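Long-range contacts in neural-cadherin (Drosophila melanogaster, PDB 3UBF), which mediates calcium-dependent, mainly homophilic adhesion between cells, this piece being three consecutive cadherin domains of its extracellular region: residues Pro217-Glu222 / Asp232-Lys237; Asp39-Val44 / Lys67-Trp72; Pro103-Asn108 / Gln131-Asp136; Asp174-Leu179 / Glu200-Ile205. All blocks are in the same frame, centred on the assembly; numbering follows the deposited sequence.

Interaction 1 of 4, residues Pro217-Glu222 / Asp232-Lys237; sequences PSYEAE and DIISIK. With ZN (zinc ion), chain R.
Strands 219-222 and 232-235 run antiparallel at 159°, their axes 7.3 Å apart at the closest, a spacing too wide for backbone pairing, so Y219 and A221 meet I233, I234 and I236 through side chains. They belong to the two sheets of a cadherin beta-sandwich: Y219 and A221 bond along their backbones to strand 300-310, and I233 to V269. I236 lays CG1 over the centre of the Y219 ring, a CH-pi contact 3.7 Å from the centroid. I234 comes to the ring's edge; its chi1 of -175° turns CG1 away from its own amide, and I234 CD1 is carried to within 4.0 Å of Y219 CD2. Alanine suits its place, where A221 CB lies 3.9 Å from I233 CG2 between the sheets. I233 and I234 form a classic beta bulge opposite V269, consistent with both side chains reaching the other segment. Tyrosine serves as a core residue with a polar tip: Y219 OH lies 2.7 Å from a water in the ring plane, and that water accepts from K237 N. The ring's apolar face and edge thus hold the two sheets together by packing, while the water and a weak bond with M216 N give the hydroxyl polar company.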
# COMPACT_ATOMS: atom_id res chain seq x y z
N PRO A 217 2.75 -5.27 15.52
CA PRO A 217 2.54 -6.52 16.24
C PRO A 217 3.75 -6.93 17.08
O PRO A 217 3.60 -7.72 18.02
CB PRO A 217 2.29 -7.52 15.11
CG PRO A 217 3.08 -6.97 13.98
CD PRO A 217 2.92 -5.49 14.08
N SER A 218 4.93 -6.42 16.74
CA SER A 218 6.11 -6.51 17.60
C SER A 218 7.05 -5.36 17.32
O SER A 218 7.01 -4.75 16.26
CB SER A 218 6.83 -7.86 17.47
OG SER A 218 7.43 -8.03 16.19
N TYR A 219 7.91 -5.06 18.28
CA TYR A 219 8.84 -3.96 18.15
C TYR A 219 10.26 -4.44 18.32
O TYR A 219 10.55 -5.31 19.13
CB TYR A 219 8.53 -2.88 19.17
CG TYR A 219 7.22 -2.18 18.93
CD1 TYR A 219 6.03 -2.72 19.42
CD2 TYR A 219 7.17 -0.97 18.25
CE1 TYR A 219 4.83 -2.08 19.21
CE2 TYR A 219 5.97 -0.33 18.04
CZ TYR A 219 4.80 -0.89 18.53
OH TYR A 219 3.60 -0.27 18.32
N GLU A 220 11.15 -3.81 17.56
CA GLU A 220 12.53 -4.21 17.44
C GLU A 220 13.32 -2.91 17.38
O GLU A 220 13.00 -2.02 16.58
CB GLU A 220 12.69 -5.01 16.13
CG GLU A 220 13.36 -6.37 16.30
CD GLU A 220 12.67 -7.51 15.52
OE1 GLU A 220 12.71 -7.50 14.26
OE2 GLU A 220 12.10 -8.43 16.17
N ALA A 221 14.32 -2.76 18.24
CA ALA A 221 15.25 -1.63 18.12
C ALA A 221 16.68 -2.14 18.13
O ALA A 221 16.97 -3.16 18.75
CB ALA A 221 15.05 -0.61 19.23
N GLU A 222 17.55 -1.44 17.43
CA GLU A 222 18.96 -1.76 17.37
C GLU A 222 19.74 -0.51 17.73
O GLU A 222 19.69 0.49 17.03
CB GLU A 222 19.35 -2.24 15.97
CG GLU A 222 20.86 -2.33 15.77
CD GLU A 222 21.27 -3.14 14.54
OE1 GLU A 222 20.96 -4.36 14.50
OE2 GLU A 222 21.91 -2.56 13.64
N ASP A 232 16.07 8.69 23.67
CA ASP A 232 14.96 7.92 23.12
C ASP A 232 15.49 6.81 22.25
O ASP A 232 16.38 7.03 21.42
CB ASP A 232 14.04 8.82 22.28
CG ASP A 232 13.46 9.99 23.07
OD1 ASP A 232 13.41 9.93 24.32
OD2 ASP A 232 13.05 10.98 22.42
N ILE A 233 14.93 5.62 22.43
CA ILE A 233 15.36 4.43 21.73
C ILE A 233 14.29 4.00 20.73
O ILE A 233 14.59 3.68 19.57
CB ILE A 233 15.66 3.30 22.76
CG1 ILE A 233 17.01 3.56 23.41
CG2 ILE A 233 15.63 1.90 22.12
CD1 ILE A 233 17.23 2.73 24.62
N ILE A 234 13.05 3.98 21.18
CA ILE A 234 11.93 3.59 20.34
C ILE A 234 10.65 4.16 20.92
O ILE A 234 10.54 4.32 22.15
CB ILE A 234 11.87 2.03 20.16
CG1 ILE A 234 10.77 1.62 19.17
CG2 ILE A 234 11.76 1.32 21.50
CD1 ILE A 234 10.98 0.26 18.54
N SER A 235 9.71 4.50 20.05
CA SER A 235 8.38 4.95 20.47
C SER A 235 7.39 3.84 20.24
O SER A 235 7.29 3.28 19.15
CB SER A 235 7.92 6.18 19.69
OG SER A 235 8.27 7.37 20.38
N ILE A 236 6.64 3.52 21.28
CA ILE A 236 5.60 2.52 21.18
C ILE A 236 4.25 3.19 21.34
O ILE A 236 4.06 4.06 22.20
CB ILE A 236 5.84 1.39 22.18
CG1 ILE A 236 7.00 0.53 21.69
CG2 ILE A 236 4.62 0.53 22.33
CD1 ILE A 236 7.93 0.14 22.76
N LYS A 237 3.31 2.83 20.47
CA LYS A 237 1.99 3.41 20.56
C LYS A 237 0.93 2.35 20.39
O LYS A 237 1.05 1.44 19.56
CB LYS A 237 1.81 4.53 19.54
CG LYS A 237 0.79 5.56 19.97
CD LYS A 237 0.63 6.68 18.97
CE LYS A 237 -0.65 6.52 18.15
NZ LYS A 237 -1.12 7.81 17.57
ZN ZN R . 12.41 12.63 24.01
O HOH W 1 4.14 2.22 17.45

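Interaction 2 of 4, residues Asp39-Val44 / Lys67-Trp72; sequences DDNPWV and KTIDFW
N41 has its CG anti to the backbone N (chi1 178°), which extends the amide toward I69, while V44 CG2, set between its own backbone N and carbonyl carbon, is carried over the ring of F71. The contact lies in a beta-sandwich cadherin domain, where an Asx turn in the loop between strands 34-37 and 44-46 packs on strand 68-76. N41 OD1 makes the turn by accepting from W43 N at 2.7 Å, with a second, weak bond from V44 N, so one side-chain oxygen gathers two backbone donors. I69 suits its place because each branch has a neighbour: CG2 lies against V44 CG2 and the N41 amide, and CD1 is 3.6 Å from W43 CB. Were this asparagine an alanine, W43 N and V44 N would probably lose their side-chain acceptor and the turn could relax away from I69. The amide nitrogen of N41 is joined to D70 N through a water, both bonds weak, whereas the D70 carboxylate turns away to a salt bridge with R91. Across from the turn, phenylalanine offers a flat face to one methyl of a branched valine: V44 CG2 stands 3.8 Å from the F71 centroid, 18° off the ring normal.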
# COMPACT_ATOMS: atom_id res chain seq x y z
N ASP A 39 -3.16 5.90 -41.20
CA ASP A 39 -4.28 6.51 -40.49
C ASP A 39 -3.75 7.36 -39.34
O ASP A 39 -2.87 6.92 -38.60
CB ASP A 39 -5.19 5.43 -39.92
CG ASP A 39 -6.11 4.80 -40.97
OD1 ASP A 39 -6.06 5.18 -42.16
OD2 ASP A 39 -6.90 3.92 -40.57
N ASP A 40 -4.30 8.56 -39.19
CA ASP A 40 -3.98 9.42 -38.05
C ASP A 40 -4.23 8.70 -36.73
O ASP A 40 -5.29 8.13 -36.49
CB ASP A 40 -4.76 10.74 -38.11
CG ASP A 40 -4.25 11.68 -39.21
OD1 ASP A 40 -3.15 11.42 -39.77
OD2 ASP A 40 -4.94 12.68 -39.50
N ASN A 41 -3.21 8.72 -35.88
CA ASN A 41 -3.26 8.03 -34.62
C ASN A 41 -3.17 9.07 -33.51
O ASN A 41 -2.43 10.04 -33.64
CB ASN A 41 -2.10 7.03 -34.55
CG ASN A 41 -2.03 6.28 -33.26
OD1 ASN A 41 -1.61 6.82 -32.24
ND2 ASN A 41 -2.44 5.02 -33.29
N PRO A 42 -3.93 8.88 -32.42
CA PRO A 42 -3.94 9.94 -31.41
C PRO A 42 -2.61 10.03 -30.67
O PRO A 42 -2.26 11.09 -30.16
CB PRO A 42 -5.07 9.52 -30.46
CG PRO A 42 -5.84 8.46 -31.18
CD PRO A 42 -4.84 7.78 -32.06
N TRP A 43 -1.87 8.94 -30.66
CA TRP A 43 -0.71 8.82 -29.80
C TRP A 43 0.61 9.07 -30.49
O TRP A 43 1.59 9.41 -29.83
CB TRP A 43 -0.72 7.44 -29.11
CG TRP A 43 -2.03 7.16 -28.42
CD1 TRP A 43 -3.00 6.28 -28.82
CD2 TRP A 43 -2.53 7.79 -27.23
NE1 TRP A 43 -4.06 6.32 -27.95
CE2 TRP A 43 -3.80 7.24 -26.96
CE3 TRP A 43 -2.02 8.77 -26.36
CZ2 TRP A 43 -4.56 7.62 -25.86
CZ3 TRP A 43 -2.78 9.15 -25.26
CH2 TRP A 43 -4.04 8.58 -25.03
N VAL A 44 0.65 8.91 -31.81
CA VAL A 44 1.91 9.02 -32.54
C VAL A 44 1.73 9.71 -33.87
O VAL A 44 0.72 9.51 -34.54
CB VAL A 44 2.59 7.63 -32.78
CG1 VAL A 44 3.13 7.02 -31.48
CG2 VAL A 44 1.65 6.66 -33.49
N LYS A 67 -3.76 -2.48 -25.30
CA LYS A 67 -2.66 -1.74 -24.66
C LYS A 67 -1.49 -1.51 -25.62
O LYS A 67 -0.31 -1.63 -25.26
CB LYS A 67 -2.23 -2.39 -23.34
CG LYS A 67 -3.37 -2.47 -22.33
CD LYS A 67 -3.98 -1.10 -22.07
CE LYS A 67 -5.24 -1.17 -21.25
NZ LYS A 67 -5.82 0.19 -21.16
N THR A 68 -1.85 -1.18 -26.84
CA THR A 68 -0.87 -1.00 -27.89
C THR A 68 -1.17 0.29 -28.64
O THR A 68 -2.32 0.69 -28.76
CB THR A 68 -0.89 -2.18 -28.89
OG1 THR A 68 -2.20 -2.31 -29.45
CG2 THR A 68 -0.50 -3.48 -28.20
N ILE A 69 -0.11 0.95 -29.09
CA ILE A 69 -0.27 1.97 -30.09
C ILE A 69 -0.06 1.21 -31.39
O ILE A 69 1.05 0.76 -31.69
CB ILE A 69 0.68 3.14 -29.88
CG1 ILE A 69 0.26 3.88 -28.60
CG2 ILE A 69 0.60 4.10 -31.05
CD1 ILE A 69 1.33 4.68 -27.94
N ASP A 70 -1.16 1.01 -32.10
CA ASP A 70 -1.20 0.12 -33.25
C ASP A 70 -1.54 0.94 -34.49
O ASP A 70 -2.63 1.51 -34.59
CB ASP A 70 -2.23 -1.00 -33.02
CG ASP A 70 -2.00 -2.23 -33.92
OD1 ASP A 70 -1.17 -2.14 -34.86
OD2 ASP A 70 -2.65 -3.28 -33.69
N PHE A 71 -0.60 1.01 -35.42
CA PHE A 71 -0.78 1.83 -36.61
C PHE A 71 -0.01 1.25 -37.79
O PHE A 71 0.85 0.39 -37.61
CB PHE A 71 -0.34 3.28 -36.35
CG PHE A 71 1.09 3.41 -35.95
CD1 PHE A 71 1.50 3.12 -34.66
CD2 PHE A 71 2.05 3.83 -36.87
CE1 PHE A 71 2.85 3.25 -34.29
CE2 PHE A 71 3.40 3.97 -36.51
CZ PHE A 71 3.79 3.68 -35.21
N TRP A 72 -0.32 1.75 -38.97
CA TRP A 72 0.34 1.34 -40.19
C TRP A 72 1.15 2.49 -40.77
O TRP A 72 0.84 3.66 -40.54
CB TRP A 72 -0.71 0.87 -41.21
CG TRP A 72 -1.30 -0.48 -40.93
CD1 TRP A 72 -2.29 -0.77 -40.06
CD2 TRP A 72 -0.95 -1.72 -41.56
NE1 TRP A 72 -2.58 -2.12 -40.09
CE2 TRP A 72 -1.77 -2.72 -41.01
CE3 TRP A 72 -0.01 -2.08 -42.55
CZ2 TRP A 72 -1.68 -4.07 -41.40
CZ3 TRP A 72 0.07 -3.42 -42.93
CH2 TRP A 72 -0.76 -4.39 -42.36
O HOH W 2 -3.89 2.84 -31.41

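Interaction 3 of 4, residues Pro103-Asn108 / Gln131-Asp136; sequences PPYFIN and QARDPD. With ZN (zinc ion), chain G; ZN (zinc ion), chain B.
R133, Q131 and I107 are the residues most buried by this contact, in which the short strand 105-106 pairs antiparallel with the end of strand 126-133, at the edge of a cadherin-domain sheet. Y105 and R133 form a hydrogen-bonded pair, Y105 N giving to R133 O at 3.0 Å and R133 N to Y105 O at 2.8 Å, and their side chains lie alongside each other. The arginine chain bends at chi3 (-67°), which brings R133 NH2 to Y105 OH in a weak bond of 3.4 Å at the guanidinium edge, the two flat groups standing 86° apart. I107 lays its CG2 over the centre of one guanidinium face, 3.9 Å above the plane; a branched aliphatic chain suits this spot beside a flat cation. I107 N also bonds Q131 O at 2.8 Å. Q131 is gripped at both backbone polar atoms, for its N gives a nearly straight bond (172°) to N108 OD1, an asparagine amide extending the ladder where the strand pairing ends. On the opposite face of the sheet, A132 CB packs on F106 CD2. Beyond R133, D134 holds a zinc ion with H139 and D185, and D136 another with E61 and D98, at the junction of successive domains where cadherins usually bind calcium. The backbone ladder therefore ties the strand to its partner just ahead of two carboxylates whose charge the metal ions probably offset.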
# COMPACT_ATOMS: atom_id res chain seq x y z
N PRO A 103 -0.32 -3.54 -7.55
CA PRO A 103 -1.62 -3.71 -6.89
C PRO A 103 -1.81 -2.77 -5.72
O PRO A 103 -0.83 -2.42 -5.06
CB PRO A 103 -1.57 -5.16 -6.38
CG PRO A 103 -0.49 -5.82 -7.18
CD PRO A 103 0.52 -4.74 -7.40
N PRO A 104 -3.07 -2.36 -5.46
CA PRO A 104 -3.35 -1.60 -4.25
C PRO A 104 -3.04 -2.40 -2.99
O PRO A 104 -2.97 -3.64 -3.02
CB PRO A 104 -4.85 -1.32 -4.34
CG PRO A 104 -5.39 -2.36 -5.23
CD PRO A 104 -4.30 -2.67 -6.21
N TYR A 105 -2.82 -1.68 -1.90
CA TYR A 105 -2.61 -2.30 -0.61
C TYR A 105 -3.34 -1.45 0.40
O TYR A 105 -3.49 -0.24 0.22
CB TYR A 105 -1.12 -2.38 -0.28
CG TYR A 105 -0.39 -1.09 -0.51
CD1 TYR A 105 -0.16 -0.19 0.53
CD2 TYR A 105 0.07 -0.75 -1.77
CE1 TYR A 105 0.50 0.99 0.33
CE2 TYR A 105 0.72 0.44 -2.00
CZ TYR A 105 0.93 1.31 -0.95
OH TYR A 105 1.59 2.49 -1.20
N PHE A 106 -3.84 -2.09 1.45
CA PHE A 106 -4.49 -1.37 2.53
C PHE A 106 -3.46 -0.55 3.30
O PHE A 106 -2.37 -1.05 3.62
CB PHE A 106 -5.22 -2.33 3.45
CG PHE A 106 -6.47 -2.91 2.83
CD1 PHE A 106 -6.51 -4.24 2.43
CD2 PHE A 106 -7.59 -2.10 2.62
CE1 PHE A 106 -7.65 -4.77 1.87
CE2 PHE A 106 -8.74 -2.61 2.04
CZ PHE A 106 -8.78 -3.95 1.66
N ILE A 107 -3.81 0.71 3.55
CA ILE A 107 -3.03 1.60 4.41
C ILE A 107 -3.61 1.77 5.81
O ILE A 107 -3.01 2.43 6.66
CB ILE A 107 -2.72 2.99 3.75
CG1 ILE A 107 -4.00 3.79 3.52
CG2 ILE A 107 -1.98 2.78 2.44
CD1 ILE A 107 -3.76 5.21 3.02
N ASN A 108 -4.77 1.18 6.07
CA ASN A 108 -5.28 1.06 7.46
C ASN A 108 -4.21 0.58 8.43
O ASN A 108 -3.55 -0.43 8.20
CB ASN A 108 -6.48 0.13 7.53
CG ASN A 108 -7.66 0.67 6.77
OD1 ASN A 108 -7.87 0.31 5.61
ND2 ASN A 108 -8.43 1.55 7.41
N GLN A 131 -9.22 1.93 3.79
CA GLN A 131 -8.42 2.82 2.94
C GLN A 131 -7.32 2.01 2.30
O GLN A 131 -6.41 1.55 2.99
CB GLN A 131 -7.81 3.97 3.73
CG GLN A 131 -8.83 4.94 4.32
CD GLN A 131 -8.32 5.65 5.57
OE1 GLN A 131 -7.30 6.37 5.51
NE2 GLN A 131 -9.00 5.45 6.71
N ALA A 132 -7.42 1.83 0.99
CA ALA A 132 -6.35 1.25 0.21
C ALA A 132 -5.71 2.33 -0.66
O ALA A 132 -6.33 3.35 -0.97
CB ALA A 132 -6.88 0.12 -0.64
N ARG A 133 -4.47 2.09 -1.06
CA ARG A 133 -3.76 2.97 -1.95
C ARG A 133 -3.33 2.17 -3.16
O ARG A 133 -2.77 1.08 -3.02
CB ARG A 133 -2.53 3.54 -1.25
CG ARG A 133 -1.65 4.43 -2.09
CD ARG A 133 -0.40 4.81 -1.30
NE ARG A 133 -0.70 5.68 -0.16
CZ ARG A 133 0.04 5.76 0.95
NH1 ARG A 133 -0.32 6.59 1.93
NH2 ARG A 133 1.13 5.01 1.08
N ASP A 134 -3.64 2.69 -4.34
CA ASP A 134 -3.10 2.17 -5.59
C ASP A 134 -1.89 3.03 -5.90
O ASP A 134 -2.01 4.25 -6.03
CB ASP A 134 -4.13 2.25 -6.73
CG ASP A 134 -3.73 1.42 -7.95
OD1 ASP A 134 -2.59 1.54 -8.44
OD2 ASP A 134 -4.58 0.65 -8.45
N PRO A 135 -0.69 2.41 -5.98
CA PRO A 135 0.51 3.18 -6.34
C PRO A 135 0.36 3.87 -7.69
O PRO A 135 1.05 4.85 -7.95
CB PRO A 135 1.64 2.13 -6.36
CG PRO A 135 0.96 0.80 -6.35
CD PRO A 135 -0.36 1.01 -5.64
N ASP A 136 -0.55 3.35 -8.52
CA ASP A 136 -0.93 4.06 -9.74
C ASP A 136 -2.00 5.12 -9.49
O ASP A 136 -3.17 4.84 -9.21
CB ASP A 136 -1.37 3.09 -10.86
CG ASP A 136 -1.28 3.73 -12.24
OD1 ASP A 136 -1.50 4.96 -12.35
OD2 ASP A 136 -1.00 3.01 -13.21
ZN ZN G . -4.16 -0.24 -9.81
ZN ZN B . -1.35 3.64 -15.07
O HOH W 3 -0.45 4.92 -15.18

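Interaction 4 of 4, residues Asp174-Leu179 / Glu200-Ile205; sequences DMEYVL and EERLSI. With ZN (zinc ion), chain J.
E176 reaches across to R202 and S204: with chi1 at -162° its chain swings away from its own amide nitrogen and runs on extended, long enough to span to the next strand. E176 OE1 receives R202 NH2 in a salt bridge of 3.0 Å, approached from above the carboxylate plane though lying near the guanidinium plane. E176 OE2 takes S204 OG at 2.6 Å through its anti lone pair, and a weak bond from R202 NH1. Serine fits here because its OG also bonds R210 and so joins the carboxylate to a second arginine. Without the carboxylate, as with an alanine here, R202 is likely to lose its anionic mate and S204 OG one of its partners. Y177 pairs with I205, its N giving to I205 O at 2.6 Å; its ring edge lies by that same oxygen, while its OH is bonded to Q172. Strands 176-185 and 201-207 are antiparallel neighbours in a four-stranded sheet of the cadherin beta-sandwich. V178, opposite S204, shares the salt bridge's face of the sheet, and its CG2 stands over one guanidinium face, 3.3 Å from R202 NH2. V178 CG1 lies along R202 CG and NE, while the guanidinium edge is turned to E176. On the other face L179 pairs with L203, and L179 CD1 and L203 CD2 lie 4.4 Å apart; L203 N gives to L179 O at 2.7 Å.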
# COMPACT_ATOMS: atom_id res chain seq x y z
N ASP A 174 -18.55 -7.75 23.69
CA ASP A 174 -17.44 -8.69 23.50
C ASP A 174 -17.63 -9.62 22.30
O ASP A 174 -16.77 -10.44 22.04
CB ASP A 174 -17.19 -9.55 24.77
CG ASP A 174 -16.92 -8.71 26.04
OD1 ASP A 174 -16.11 -7.75 25.97
OD2 ASP A 174 -17.51 -9.03 27.11
N MET A 175 -18.74 -9.51 21.58
CA MET A 175 -18.95 -10.36 20.42
C MET A 175 -18.16 -9.86 19.22
O MET A 175 -18.14 -8.66 18.93
CB MET A 175 -20.42 -10.49 20.06
CG MET A 175 -20.69 -11.56 18.99
SD MET A 175 -22.44 -12.04 18.84
CE MET A 175 -22.40 -12.66 17.14
N GLU A 176 -17.50 -10.79 18.52
CA GLU A 176 -16.71 -10.44 17.35
C GLU A 176 -17.51 -10.60 16.05
O GLU A 176 -18.07 -11.67 15.77
CB GLU A 176 -15.40 -11.23 17.29
CG GLU A 176 -14.40 -10.57 16.34
CD GLU A 176 -13.08 -11.29 16.17
OE1 GLU A 176 -13.03 -12.55 16.25
OE2 GLU A 176 -12.08 -10.59 15.92
N TYR A 177 -17.54 -9.52 15.27
CA TYR A 177 -18.17 -9.53 13.96
C TYR A 177 -17.07 -9.41 12.91
O TYR A 177 -16.32 -8.42 12.90
CB TYR A 177 -19.19 -8.39 13.84
CG TYR A 177 -20.22 -8.41 14.95
CD1 TYR A 177 -19.97 -7.76 16.16
CD2 TYR A 177 -21.45 -9.06 14.78
CE1 TYR A 177 -20.92 -7.75 17.18
CE2 TYR A 177 -22.40 -9.07 15.81
CZ TYR A 177 -22.13 -8.41 17.00
OH TYR A 177 -23.03 -8.43 18.03
N VAL A 178 -16.98 -10.40 12.02
CA VAL A 178 -15.86 -10.48 11.09
C VAL A 178 -16.30 -10.25 9.65
O VAL A 178 -17.19 -10.91 9.14
CB VAL A 178 -15.10 -11.84 11.21
CG1 VAL A 178 -13.98 -11.93 10.20
CG2 VAL A 178 -14.54 -12.02 12.61
N LEU A 179 -15.65 -9.29 8.99
CA LEU A 179 -15.78 -9.17 7.55
C LEU A 179 -14.42 -9.38 6.92
O LEU A 179 -13.41 -8.88 7.43
CB LEU A 179 -16.24 -7.77 7.16
CG LEU A 179 -17.56 -7.23 7.68
CD1 LEU A 179 -17.67 -5.81 7.18
CD2 LEU A 179 -18.68 -8.09 7.14
N GLU A 200 -7.27 -10.08 0.63
CA GLU A 200 -8.54 -10.14 1.33
C GLU A 200 -8.23 -10.09 2.80
O GLU A 200 -7.85 -11.10 3.40
CB GLU A 200 -9.29 -11.42 0.97
CG GLU A 200 -9.45 -11.57 -0.53
CD GLU A 200 -10.11 -12.84 -0.93
OE1 GLU A 200 -10.39 -13.69 -0.05
OE2 GLU A 200 -10.36 -13.01 -2.15
N GLU A 201 -8.37 -8.90 3.38
CA GLU A 201 -8.04 -8.66 4.78
C GLU A 201 -9.21 -8.93 5.71
O GLU A 201 -10.38 -8.76 5.35
CB GLU A 201 -7.57 -7.22 5.00
CG GLU A 201 -6.07 -6.99 4.76
CD GLU A 201 -5.17 -7.71 5.76
OE1 GLU A 201 -5.65 -8.30 6.76
OE2 GLU A 201 -3.95 -7.71 5.53
N ARG A 202 -8.87 -9.30 6.94
CA ARG A 202 -9.86 -9.58 7.96
C ARG A 202 -10.10 -8.36 8.84
O ARG A 202 -9.18 -7.86 9.49
CB ARG A 202 -9.40 -10.74 8.82
CG ARG A 202 -10.38 -11.18 9.84
CD ARG A 202 -9.79 -12.33 10.57
NE ARG A 202 -10.67 -12.91 11.58
CZ ARG A 202 -10.77 -12.49 12.83
NH1 ARG A 202 -10.07 -11.43 13.25
NH2 ARG A 202 -11.58 -13.12 13.67
N LEU A 203 -11.35 -7.92 8.86
CA LEU A 203 -11.80 -6.83 9.71
C LEU A 203 -12.61 -7.41 10.87
O LEU A 203 -13.64 -8.10 10.68
CB LEU A 203 -12.59 -5.79 8.91
CG LEU A 203 -13.37 -4.71 9.69
CD1 LEU A 203 -12.48 -3.93 10.65
CD2 LEU A 203 -14.08 -3.76 8.75
N SER A 204 -12.10 -7.14 12.07
CA SER A 204 -12.68 -7.59 13.31
C SER A 204 -13.38 -6.42 13.98
O SER A 204 -12.73 -5.43 14.32
CB SER A 204 -11.57 -8.12 14.23
OG SER A 204 -11.97 -8.00 15.59
N ILE A 205 -14.69 -6.54 14.16
CA ILE A 205 -15.50 -5.52 14.82
C ILE A 205 -16.07 -6.15 16.08
O ILE A 205 -16.76 -7.16 16.02
CB ILE A 205 -16.62 -5.01 13.90
CG1 ILE A 205 -16.05 -4.54 12.56
CG2 ILE A 205 -17.41 -3.90 14.57
CD1 ILE A 205 -17.06 -4.40 11.46
ZN ZN J . -10.29 -15.11 -2.70
O HOH W 4 -8.44 -15.71 -4.25

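Overall arrangement
The four contacts follow one another along an elongated chain of three cadherin domains, and none shares a strand with another. Interactions 2 and 4 are buried, but differ: interaction 2 packs a loop on a strand through apolar side chains, whereas interaction 4 adds backbone pairing and a salt bridge. Interactions 1 and 3 are only partly buried; in interaction 1 two sheets face each other without clear direct hydrogen bonds, and in interaction 3 a backbone ladder leads into zinc-binding aspartates. Interactions 3 and 4 touch, with F106 CD1 3.6 Å from E201 CG. Interactions 1 and 2 lie on opposite sides of the chain's centre, their own centres about 54 Å apart.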